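Local coordinates for protein toll-like receptor 13 (Mus musculus, PDB 4Z0C) that recognises bacterial 23S ribosomal RNA through its leucine-rich-repeat ectodomain, captured here with single-stranded RNA, and signals through MYD88 and TRAF6 to activate NF-kappa-B, at residues A[252-257]-A[273-278]; A[461-466]-A[482-487]; A[670-675]-A[682-687]. All coordinates share one frame; numbering follows the deposited sequence.

In the fold
The three contacts follow one another along the leucine-rich-repeat ectodomain and do not touch. Interactions 1 and 2 have their centres about 53 Å apart. Interaction 3 lies about 47 Å from interaction 2 and about 65 Å from interaction 1, centre to centre, and on the opposite side of the chain's centre from interaction 1. Interaction 1 joins a strand to a helix, interaction 2 joins successive repeats, and interaction 3 belongs to the C-terminal LRRCT module. Measured by nearest atoms, the bound RNA is about 21 Å from interaction 1, 8 Å from interaction 2 and 6 Å from interaction 3. Interaction 1 instead carries a glycan neighbour.

Interaction 1 (A[252-257]-A[273-278]); sequences RAMDLS and HLLGNL. With NAG (2-acetamido-2-deoxy-beta-D-glucopyranose), chain F.
M254 and L275 make the closest backbone approach, with 9.1 Å from CA of M254 to CA of L275. M254 lies in strand 253-255. L275 lies in helix 268-275. At this spacing the two segments meet through side chains alone. A type I beta turn runs from L275 to L278, and N of L278 bonds to O of L275.

M254 does most of the reaching. Its CG is anti to the backbone N (chi1 -164°) and the rest of the chain is extended, which carries the thioether straight to the helix. CE meets CD2 of L274 at 3.9 Å. SD lies 4.0 Å from CD1 of L275. Both leucines are crossed at a slant. L256, two residues further on, comes in beside the methionine. Its CD1 is 4.2 Å from CD1 of L275, and the two leucines run past each other in opposite directions. CD1 of L275 therefore meets both SD of M254 and CD1 of L256. L231 of strand 230-232 also packs on M254, and L284 of strand 283-285 on L275.

D255 serves a different surface. Its OD2 accepts a bond from N2 of the NAG, 2.7 Å long with an N-H...O angle of 161°. Its OD1 takes a bond from OG of S257 at 2.8 Å, arriving nearly in line with the C-O bond. The sugar belongs to a glycan on the protein itself, with N232 also among its neighbours.

Strand 253-255 is thus two-sided, as in other leucine-rich repeats. M254 and, just after the strand, L256 enter the buried apolar core against helix 268-275, while D255 is on the sugar side. Bonds to both oxygens probably hold the carboxylate's rotation, with OD2 turned to the acetamido N-H.

Interaction 2 (A[461-466]-A[482-487]); sequences KILEPN and NSLSYF
L463 and L484 pack together between two successive leucine-rich repeats of the solenoid. L463 is in the short strand 462-463, which pairs in parallel with strand 438-439. L484 is in the loop that follows strand 476-478. The backbones come nearest at K461 and L484, with 4.8 Å between CA of K461 and CA of L484.

The side chain of L463 can be followed outward. Its CB is still 4.9 Å from CD2 of L484. CG comes to 3.6 Å from that same methyl. Beyond it the branches part, CD1 lying 3.8 Å and CD2 4.0 Å from CD2 of L484. One methyl thus sits against the isopropyl fork (CG, CD1 and CD2) of L463. In L463, CG is anti to the carbonyl carbon (chi1 -58°), and this turns the fork toward L484. The two leucine side chains cross at about a right angle. L463 also packs on L439 of strand 438-439.

At K461 the contact is more polar. The aliphatic part of K461 runs over CB of S483. The lysine chain bends at its last torsion, and NZ ends 3.7 Å from OG of S483.

N482 is the asparagine of the LxxLxLxxN repeat signature. Its OD1 accepts from N of L460, and its ND2 donates to O of L479 and O of L455. It therefore ties its own loop to the preceding repeat. N506 does the equivalent for the next turn, its OD1 accepting from N of L484.

One water joins the two backbones. It accepts from N of S485 and donates to O of Y486 at 2.8 Å. Its other hydrogen goes to O of K461, 3.0 Å away.

Interaction 3 (A[670-675]-A[682-687]); sequences LWFKNW and VHIPFL
W675 and F672 meet V682 and I684 across an apolar contact between helix 670-678 and the loop after it. The backbones stay well apart, 9.4 Å from CA of W675 to CA of V682, and the side chains bridge the gap.

The apolar contacts centre on the six-membered ring of W675. CZ3 lies 3.6 Å from CD1 of I684, and the two side chains cross at about a right angle. CZ2 meets CG2 of V682 at 3.9 Å, while CH2 is 4.0 Å from CB of the same valine. The indole reaches the loop because its CG is anti to the backbone N (chi1 170°). CD1 of I684 also approaches F672, with CE1 of that ring 4.4 Å away, and so touches both aromatic side chains.

Within the helix, W671 and W675 lie one turn apart. CH2 of W671 sits 3.7 Å above one face of the W675 indole, displaced toward its rim.

The polar bonds are local. A type II beta turn from I684 to L687 is closed by N of L687 bonding to O of I684. On the helix NZ of K673 makes a weak bond to OD1 of N674, whose ND2 bonds to D706.

The contact lies in the LRRCT module that caps the C-terminal end of the solenoid. F656 of strand 655-657, the last of the repeat strands, packs on both F672 and V682. H683, P685 and F686 of the loop touch strand 7-9, bringing the two ends of the chain together.

Interaction 1 (A[252-257]-A[273-278])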
loop_
_atom_site.group_PDB
_atom_site.type_symbol
_atom_site.label_atom_id
_atom_site.label_comp_id
_atom_site.label_asym_id
_atom_site.label_seq_id
_atom_site.Cartn_x
_atom_site.Cartn_y
_atom_site.Cartn_z
ATOM N N ARG A 252 -32.460 34.925 9.946
ATOM C CA ARG A 252 -32.769 33.496 10.045
ATOM C C ARG A 252 -31.615 32.686 10.657
ATOM O O ARG A 252 -31.824 31.614 11.234
ATOM C CB ARG A 252 -33.096 32.922 8.664
ATOM C CG ARG A 252 -34.569 32.892 8.303
ATOM C CD ARG A 252 -34.989 34.182 7.688
ATOM N NE ARG A 252 -36.355 34.126 7.175
ATOM C CZ ARG A 252 -36.967 35.140 6.569
ATOM N NH1 ARG A 252 -36.344 36.303 6.406
ATOM N NH2 ARG A 252 -38.208 34.992 6.128
ATOM N N ALA A 253 -30.399 33.205 10.537
ATOM C CA ALA A 253 -29.216 32.463 10.940
ATOM C C ALA A 253 -28.175 33.417 11.498
ATOM O O ALA A 253 -27.984 34.526 10.979
ATOM C CB ALA A 253 -28.640 31.647 9.745
ATOM N N MET A 254 -27.506 32.983 12.561
ATOM C CA MET A 254 -26.448 33.772 13.167
ATOM C C MET A 254 -25.263 32.897 13.505
ATOM O O MET A 254 -25.415 31.724 13.849
ATOM C CB MET A 254 -26.945 34.454 14.445
ATOM C CG MET A 254 -26.035 35.581 14.896
ATOM S SD MET A 254 -26.853 36.745 15.979
ATOM C CE MET A 254 -25.568 37.974 16.153
ATOM N N ASP A 255 -24.077 33.483 13.435
ATOM C CA ASP A 255 -22.884 32.760 13.813
ATOM C C ASP A 255 -22.157 33.598 14.851
ATOM O O ASP A 255 -21.672 34.684 14.544
ATOM C CB ASP A 255 -21.985 32.488 12.582
ATOM C CG ASP A 255 -20.941 31.384 12.842
ATOM O OD1 ASP A 255 -20.588 31.143 14.022
ATOM O OD2 ASP A 255 -20.449 30.772 11.864
ATOM N N LEU A 256 -22.082 33.085 16.074
ATOM C CA LEU A 256 -21.447 33.789 17.183
ATOM C C LEU A 256 -20.214 33.074 17.767
ATOM O O LEU A 256 -19.857 33.289 18.934
ATOM C CB LEU A 256 -22.481 34.038 18.296
ATOM C CG LEU A 256 -23.546 35.104 18.010
ATOM C CD1 LEU A 256 -24.571 35.149 19.117
ATOM C CD2 LEU A 256 -22.876 36.454 17.853
ATOM N N SER A 257 -19.578 32.215 16.976
ATOM C CA SER A 257 -18.431 31.426 17.459
ATOM C C SER A 257 -17.217 32.273 17.848
ATOM O O SER A 257 -16.981 33.333 17.285
ATOM C CB SER A 257 -18.006 30.428 16.377
ATOM O OG SER A 257 -19.116 29.676 15.899
ATOM N N HIS A 273 -30.690 37.881 25.551
ATOM C CA HIS A 273 -31.405 39.156 25.397
ATOM C C HIS A 273 -31.487 39.549 23.924
ATOM O O HIS A 273 -32.496 40.090 23.470
ATOM C CB HIS A 273 -30.783 40.299 26.226
ATOM C CG HIS A 273 -31.496 41.604 26.061
ATOM N ND1 HIS A 273 -32.826 41.771 26.392
ATOM C CD2 HIS A 273 -31.088 42.789 25.545
ATOM C CE1 HIS A 273 -33.197 43.007 26.110
ATOM N NE2 HIS A 273 -32.160 43.645 25.594
ATOM N N LEU A 274 -30.417 39.264 23.191
ATOM C CA LEU A 274 -30.382 39.485 21.749
ATOM C C LEU A 274 -31.246 38.462 21.019
ATOM O O LEU A 274 -32.239 38.811 20.377
ATOM C CB LEU A 274 -28.943 39.397 21.232
ATOM C CG LEU A 274 -28.726 39.471 19.721
ATOM C CD1 LEU A 274 -29.311 40.771 19.156
ATOM C CD2 LEU A 274 -27.254 39.347 19.397
ATOM N N LEU A 275 -30.852 37.196 21.136
ATOM C CA LEU A 275 -31.444 36.093 20.380
ATOM C C LEU A 275 -32.941 35.913 20.652
ATOM O O LEU A 275 -33.700 35.519 19.756
ATOM C CB LEU A 275 -30.695 34.790 20.684
ATOM C CG LEU A 275 -29.590 34.359 19.720
ATOM C CD1 LEU A 275 -28.739 35.535 19.248
ATOM C CD2 LEU A 275 -28.724 33.299 20.375
ATOM N N GLY A 276 -33.350 36.170 21.895
ATOM C CA GLY A 276 -34.736 36.010 22.298
ATOM C C GLY A 276 -35.706 36.928 21.570
ATOM O O GLY A 276 -36.909 36.657 21.522
ATOM N N ASN A 277 -35.188 38.006 20.991
ATOM C CA ASN A 277 -36.024 38.955 20.247
ATOM C C ASN A 277 -35.894 38.884 18.728
ATOM O O ASN A 277 -36.238 39.836 18.030
ATOM C CB ASN A 277 -35.764 40.372 20.726
ATOM C CG ASN A 277 -36.326 40.624 22.108
ATOM O OD1 ASN A 277 -37.509 40.387 22.363
ATOM N ND2 ASN A 277 -35.466 41.050 23.024
ATOM N N LEU A 278 -35.393 37.760 18.220
ATOM C CA LEU A 278 -35.305 37.567 16.779
ATOM C C LEU A 278 -36.262 36.454 16.369
ATOM O O LEU A 278 -35.916 35.278 16.427
ATOM C CB LEU A 278 -33.867 37.233 16.395
ATOM C CG LEU A 278 -32.850 38.242 16.930
ATOM C CD1 LEU A 278 -31.434 37.729 16.745
ATOM C CD2 LEU A 278 -33.038 39.584 16.247
HETATM C C1 NAG F . -19.111 32.096 8.986
HETATM C C2 NAG F . -19.695 30.770 8.519
HETATM C C3 NAG F . -18.719 29.612 8.729
HETATM C C4 NAG F . -17.355 29.985 8.175
HETATM C C5 NAG F . -16.931 31.242 8.925
HETATM C C6 NAG F . -15.488 31.655 8.698
HETATM C C7 NAG F . -22.027 30.311 8.557
HETATM C C8 NAG F . -23.268 29.946 9.316
HETATM N N2 NAG F . -20.920 30.529 9.250
HETATM O O3 NAG F . -19.202 28.435 8.132
HETATM O O4 NAG F . -16.456 28.914 8.327
HETATM O O5 NAG F . -17.798 32.255 8.478
HETATM O O6 NAG F . -15.213 31.448 7.333
HETATM O O7 NAG F . -22.020 30.395 7.332
#

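Interaction 2 (A[461-466]-A[482-487])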
loop_
_atom_site.group_PDB
_atom_site.type_symbol
_atom_site.label_atom_id
_atom_site.label_comp_id
_atom_site.label_asym_id
_atom_site.label_seq_id
_atom_site.Cartn_x
_atom_site.Cartn_y
_atom_site.Cartn_z
ATOM N N LYS A 461 -8.761 -9.351 4.976
ATOM C CA LYS A 461 -8.074 -10.466 4.317
ATOM C C LYS A 461 -9.083 -11.560 4.001
ATOM O O LYS A 461 -9.093 -12.123 2.907
ATOM C CB LYS A 461 -6.990 -11.054 5.226
ATOM C CG LYS A 461 -5.822 -10.124 5.540
ATOM C CD LYS A 461 -4.552 -10.909 5.828
ATOM C CE LYS A 461 -3.526 -10.101 6.625
ATOM N NZ LYS A 461 -3.250 -8.744 6.087
ATOM N N ILE A 462 -9.937 -11.846 4.976
ATOM C CA ILE A 462 -10.874 -12.965 4.907
ATOM C C ILE A 462 -12.320 -12.505 4.790
ATOM O O ILE A 462 -12.845 -11.837 5.681
ATOM C CB ILE A 462 -10.757 -13.870 6.169
ATOM C CG1 ILE A 462 -9.300 -14.277 6.400
ATOM C CG2 ILE A 462 -11.662 -15.089 6.060
ATOM C CD1 ILE A 462 -8.737 -15.178 5.315
ATOM N N LEU A 463 -12.961 -12.867 3.684
ATOM C CA LEU A 463 -14.384 -12.623 3.509
ATOM C C LEU A 463 -15.129 -13.950 3.504
ATOM O O LEU A 463 -15.049 -14.702 2.539
ATOM C CB LEU A 463 -14.651 -11.855 2.214
ATOM C CG LEU A 463 -13.988 -10.495 1.995
ATOM C CD1 LEU A 463 -14.462 -9.882 0.698
ATOM C CD2 LEU A 463 -14.318 -9.577 3.117
ATOM N N GLU A 464 -15.828 -14.245 4.594
ATOM C CA GLU A 464 -16.643 -15.450 4.681
ATOM C C GLU A 464 -17.649 -15.496 3.535
ATOM O O GLU A 464 -18.050 -14.463 3.004
ATOM C CB GLU A 464 -17.376 -15.513 6.029
ATOM C CG GLU A 464 -16.480 -15.853 7.219
ATOM C CD GLU A 464 -17.260 -16.102 8.536
ATOM O OE1 GLU A 464 -16.700 -15.838 9.625
ATOM O OE2 GLU A 464 -18.427 -16.558 8.491
ATOM N N PRO A 465 -18.032 -16.706 3.120
ATOM C CA PRO A 465 -19.103 -16.864 2.135
ATOM C C PRO A 465 -20.367 -16.247 2.694
ATOM O O PRO A 465 -20.551 -16.300 3.906
ATOM C CB PRO A 465 -19.273 -18.382 2.047
ATOM C CG PRO A 465 -17.963 -18.940 2.513
ATOM C CD PRO A 465 -17.457 -17.997 3.541
ATOM N N ASN A 466 -21.209 -15.674 1.838
ATOM C CA ASN A 466 -22.435 -15.001 2.277
ATOM C C ASN A 466 -22.207 -13.807 3.223
ATOM O O ASN A 466 -23.083 -13.465 4.023
ATOM C CB ASN A 466 -23.417 -16.005 2.904
ATOM C CG ASN A 466 -23.789 -17.131 1.955
ATOM O OD1 ASN A 466 -23.950 -16.919 0.753
ATOM N ND2 ASN A 466 -23.908 -18.342 2.492
ATOM N N ASN A 482 -7.624 -2.820 0.784
ATOM C CA ASN A 482 -7.585 -3.885 1.760
ATOM C C ASN A 482 -6.500 -4.866 1.395
ATOM O O ASN A 482 -5.533 -4.489 0.737
ATOM C CB ASN A 482 -8.945 -4.560 1.892
ATOM C CG ASN A 482 -9.921 -3.726 2.697
ATOM O OD1 ASN A 482 -9.830 -3.675 3.926
ATOM N ND2 ASN A 482 -10.847 -3.066 2.015
ATOM N N SER A 483 -6.642 -6.111 1.846
ATOM C CA SER A 483 -5.641 -7.145 1.580
ATOM C C SER A 483 -6.283 -8.395 0.999
ATOM O O SER A 483 -5.797 -9.515 1.207
ATOM C CB SER A 483 -4.877 -7.508 2.865
ATOM O OG SER A 483 -4.044 -6.439 3.283
ATOM N N LEU A 484 -7.367 -8.201 0.259
ATOM C CA LEU A 484 -8.078 -9.317 -0.353
ATOM C C LEU A 484 -7.200 -9.905 -1.449
ATOM O O LEU A 484 -6.496 -9.162 -2.131
ATOM C CB LEU A 484 -9.414 -8.834 -0.920
ATOM C CG LEU A 484 -10.235 -8.068 0.125
ATOM C CD1 LEU A 484 -11.339 -7.273 -0.525
ATOM C CD2 LEU A 484 -10.799 -9.006 1.218
ATOM N N SER A 485 -7.234 -11.234 -1.600
ATOM C CA SER A 485 -6.432 -11.935 -2.606
ATOM C C SER A 485 -7.242 -12.933 -3.451
ATOM O O SER A 485 -7.170 -12.897 -4.665
ATOM C CB SER A 485 -5.212 -12.605 -1.974
ATOM O OG SER A 485 -5.576 -13.312 -0.807
ATOM N N TYR A 486 -7.967 -13.852 -2.833
ATOM C CA TYR A 486 -8.780 -14.792 -3.609
ATOM C C TYR A 486 -10.265 -14.611 -3.315
ATOM O O TYR A 486 -10.625 -14.024 -2.296
ATOM C CB TYR A 486 -8.363 -16.242 -3.334
ATOM C CG TYR A 486 -8.790 -16.772 -1.981
ATOM C CD1 TYR A 486 -10.046 -17.343 -1.798
ATOM C CD2 TYR A 486 -7.930 -16.723 -0.892
ATOM C CE1 TYR A 486 -10.441 -17.834 -0.564
ATOM C CE2 TYR A 486 -8.311 -17.215 0.348
ATOM C CZ TYR A 486 -9.569 -17.767 0.505
ATOM O OH TYR A 486 -9.956 -18.249 1.734
ATOM N N PHE A 487 -11.121 -15.139 -4.189
ATOM C CA PHE A 487 -12.570 -15.003 -4.024
ATOM C C PHE A 487 -13.256 -16.346 -3.785
ATOM O O PHE A 487 -13.089 -17.276 -4.561
ATOM C CB PHE A 487 -13.187 -14.385 -5.282
ATOM C CG PHE A 487 -12.513 -13.125 -5.750
ATOM C CD1 PHE A 487 -12.786 -11.909 -5.147
ATOM C CD2 PHE A 487 -11.590 -13.165 -6.791
ATOM C CE1 PHE A 487 -12.174 -10.750 -5.586
ATOM C CE2 PHE A 487 -10.968 -12.009 -7.231
ATOM C CZ PHE A 487 -11.262 -10.797 -6.625
HETATM O O HOH W 1 -9.483 -12.767 -0.034
#

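Interaction 3 (A[670-675]-A[682-687])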
loop_
_atom_site.group_PDB
_atom_site.type_symbol
_atom_site.label_atom_id
_atom_site.label_comp_id
_atom_site.label_asym_id
_atom_site.label_seq_id
_atom_site.Cartn_x
_atom_site.Cartn_y
_atom_site.Cartn_z
ATOM N N LEU A 670 5.884 9.338 -42.566
ATOM C CA LEU A 670 5.425 10.305 -43.561
ATOM C C LEU A 670 3.909 10.288 -43.706
ATOM O O LEU A 670 3.293 11.332 -43.682
ATOM C CB LEU A 670 6.107 10.108 -44.920
ATOM C CG LEU A 670 5.629 11.096 -45.992
ATOM C CD1 LEU A 670 5.927 12.513 -45.538
ATOM C CD2 LEU A 670 6.267 10.825 -47.346
ATOM N N TRP A 671 3.298 9.110 -43.826
ATOM C CA TRP A 671 1.837 9.084 -43.893
ATOM C C TRP A 671 1.183 9.722 -42.650
ATOM O O TRP A 671 0.246 10.527 -42.770
ATOM C CB TRP A 671 1.282 7.663 -44.087
ATOM C CG TRP A 671 -0.232 7.706 -44.013
ATOM C CD1 TRP A 671 -1.099 8.021 -45.029
ATOM C CD2 TRP A 671 -1.047 7.490 -42.846
ATOM N NE1 TRP A 671 -2.399 7.995 -44.572
ATOM C CE2 TRP A 671 -2.394 7.673 -43.237
ATOM C CE3 TRP A 671 -0.771 7.149 -41.518
ATOM C CZ2 TRP A 671 -3.461 7.522 -42.340
ATOM C CZ3 TRP A 671 -1.836 7.000 -40.629
ATOM C CH2 TRP A 671 -3.160 7.180 -41.046
ATOM N N PHE A 672 1.690 9.376 -41.465
ATOM C CA PHE A 672 1.113 9.868 -40.217
ATOM C C PHE A 672 1.189 11.395 -40.107
ATOM O O PHE A 672 0.195 12.039 -39.812
ATOM C CB PHE A 672 1.764 9.205 -38.985
ATOM C CG PHE A 672 1.252 9.748 -37.663
ATOM C CD1 PHE A 672 -0.009 9.391 -37.196
ATOM C CD2 PHE A 672 2.012 10.647 -36.918
ATOM C CE1 PHE A 672 -0.482 9.883 -35.990
ATOM C CE2 PHE A 672 1.544 11.154 -35.722
ATOM C CZ PHE A 672 0.294 10.772 -35.257
ATOM N N LYS A 673 2.365 11.956 -40.376
ATOM C CA LYS A 673 2.597 13.393 -40.295
ATOM C C LYS A 673 1.624 14.203 -41.155
ATOM O O LYS A 673 1.075 15.210 -40.701
ATOM C CB LYS A 673 4.043 13.706 -40.683
ATOM C CG LYS A 673 4.291 15.142 -41.109
ATOM C CD LYS A 673 5.604 15.232 -41.881
ATOM C CE LYS A 673 5.822 16.606 -42.507
ATOM N NZ LYS A 673 4.989 16.811 -43.732
ATOM N N ASN A 674 1.414 13.765 -42.393
ATOM C CA ASN A 674 0.471 14.446 -43.284
ATOM C C ASN A 674 -0.991 14.265 -42.888
ATOM O O ASN A 674 -1.769 15.221 -42.912
ATOM C CB ASN A 674 0.694 14.009 -44.734
ATOM C CG ASN A 674 1.957 14.595 -45.317
ATOM O OD1 ASN A 674 2.298 15.744 -45.044
ATOM N ND2 ASN A 674 2.698 13.786 -46.060
ATOM N N TRP A 675 -1.351 13.037 -42.510
ATOM C CA TRP A 675 -2.724 12.710 -42.145
ATOM C C TRP A 675 -3.105 13.379 -40.819
ATOM O O TRP A 675 -4.221 13.886 -40.670
ATOM C CB TRP A 675 -2.925 11.193 -42.050
ATOM C CG TRP A 675 -4.250 10.813 -41.442
ATOM C CD1 TRP A 675 -5.443 10.690 -42.095
ATOM C CD2 TRP A 675 -4.522 10.536 -40.057
ATOM N NE1 TRP A 675 -6.438 10.345 -41.205
ATOM C CE2 TRP A 675 -5.897 10.237 -39.951
ATOM C CE3 TRP A 675 -3.735 10.502 -38.903
ATOM C CZ2 TRP A 675 -6.504 9.919 -38.735
ATOM C CZ3 TRP A 675 -4.343 10.180 -37.687
ATOM C CH2 TRP A 675 -5.711 9.891 -37.617
ATOM N N VAL A 682 -10.166 13.693 -36.708
ATOM C CA VAL A 682 -9.435 13.226 -35.550
ATOM C C VAL A 682 -8.496 14.274 -34.979
ATOM O O VAL A 682 -7.619 14.784 -35.674
ATOM C CB VAL A 682 -8.610 11.948 -35.847
ATOM C CG1 VAL A 682 -7.867 11.496 -34.574
ATOM C CG2 VAL A 682 -9.510 10.835 -36.356
ATOM N N HIS A 683 -8.679 14.568 -33.691
ATOM C CA HIS A 683 -7.785 15.463 -32.965
ATOM C C HIS A 683 -6.597 14.705 -32.362
ATOM O O HIS A 683 -6.751 13.593 -31.881
ATOM C CB HIS A 683 -8.513 16.256 -31.864
ATOM C CG HIS A 683 -7.603 17.177 -31.122
ATOM N ND1 HIS A 683 -7.142 18.357 -31.663
ATOM C CD2 HIS A 683 -6.997 17.057 -29.915
ATOM C CE1 HIS A 683 -6.315 18.940 -30.814
ATOM N NE2 HIS A 683 -6.212 18.172 -29.744
ATOM N N ILE A 684 -5.424 15.329 -32.401
ATOM C CA ILE A 684 -4.187 14.714 -31.957
ATOM C C ILE A 684 -3.389 15.660 -31.059
ATOM O O ILE A 684 -2.729 16.575 -31.542
ATOM C CB ILE A 684 -3.348 14.159 -33.160
ATOM C CG1 ILE A 684 -4.045 12.916 -33.716
ATOM C CG2 ILE A 684 -1.906 13.786 -32.743
ATOM C CD1 ILE A 684 -3.801 12.658 -35.111
ATOM N N PRO A 685 -3.474 15.434 -29.737
ATOM C CA PRO A 685 -2.923 16.286 -28.679
ATOM C C PRO A 685 -1.457 16.667 -28.846
ATOM O O PRO A 685 -0.567 15.802 -28.852
ATOM C CB PRO A 685 -3.072 15.424 -27.417
ATOM C CG PRO A 685 -4.073 14.380 -27.743
ATOM C CD PRO A 685 -4.413 14.435 -29.200
ATOM N N PHE A 686 -1.241 17.976 -28.934
ATOM C CA PHE A 686 0.079 18.606 -28.933
ATOM C C PHE A 686 0.931 18.240 -30.140
ATOM O O PHE A 686 2.136 18.480 -30.143
ATOM C CB PHE A 686 0.822 18.336 -27.623
ATOM C CG PHE A 686 -0.012 18.589 -26.389
ATOM C CD1 PHE A 686 -0.415 19.878 -26.058
ATOM C CD2 PHE A 686 -0.406 17.541 -25.573
ATOM C CE1 PHE A 686 -1.194 20.124 -24.934
ATOM C CE2 PHE A 686 -1.182 17.779 -24.440
ATOM C CZ PHE A 686 -1.575 19.084 -24.121
ATOM N N LEU A 687 0.270 17.709 -31.169
ATOM C CA LEU A 687 0.888 17.261 -32.424
ATOM C C LEU A 687 1.983 18.185 -32.936
ATOM O O LEU A 687 3.093 17.743 -33.215
ATOM C CB LEU A 687 -0.180 17.135 -33.512
ATOM C CG LEU A 687 0.328 16.960 -34.953
ATOM C CD1 LEU A 687 0.983 15.585 -35.122
ATOM C CD2 LEU A 687 -0.803 17.141 -35.942
#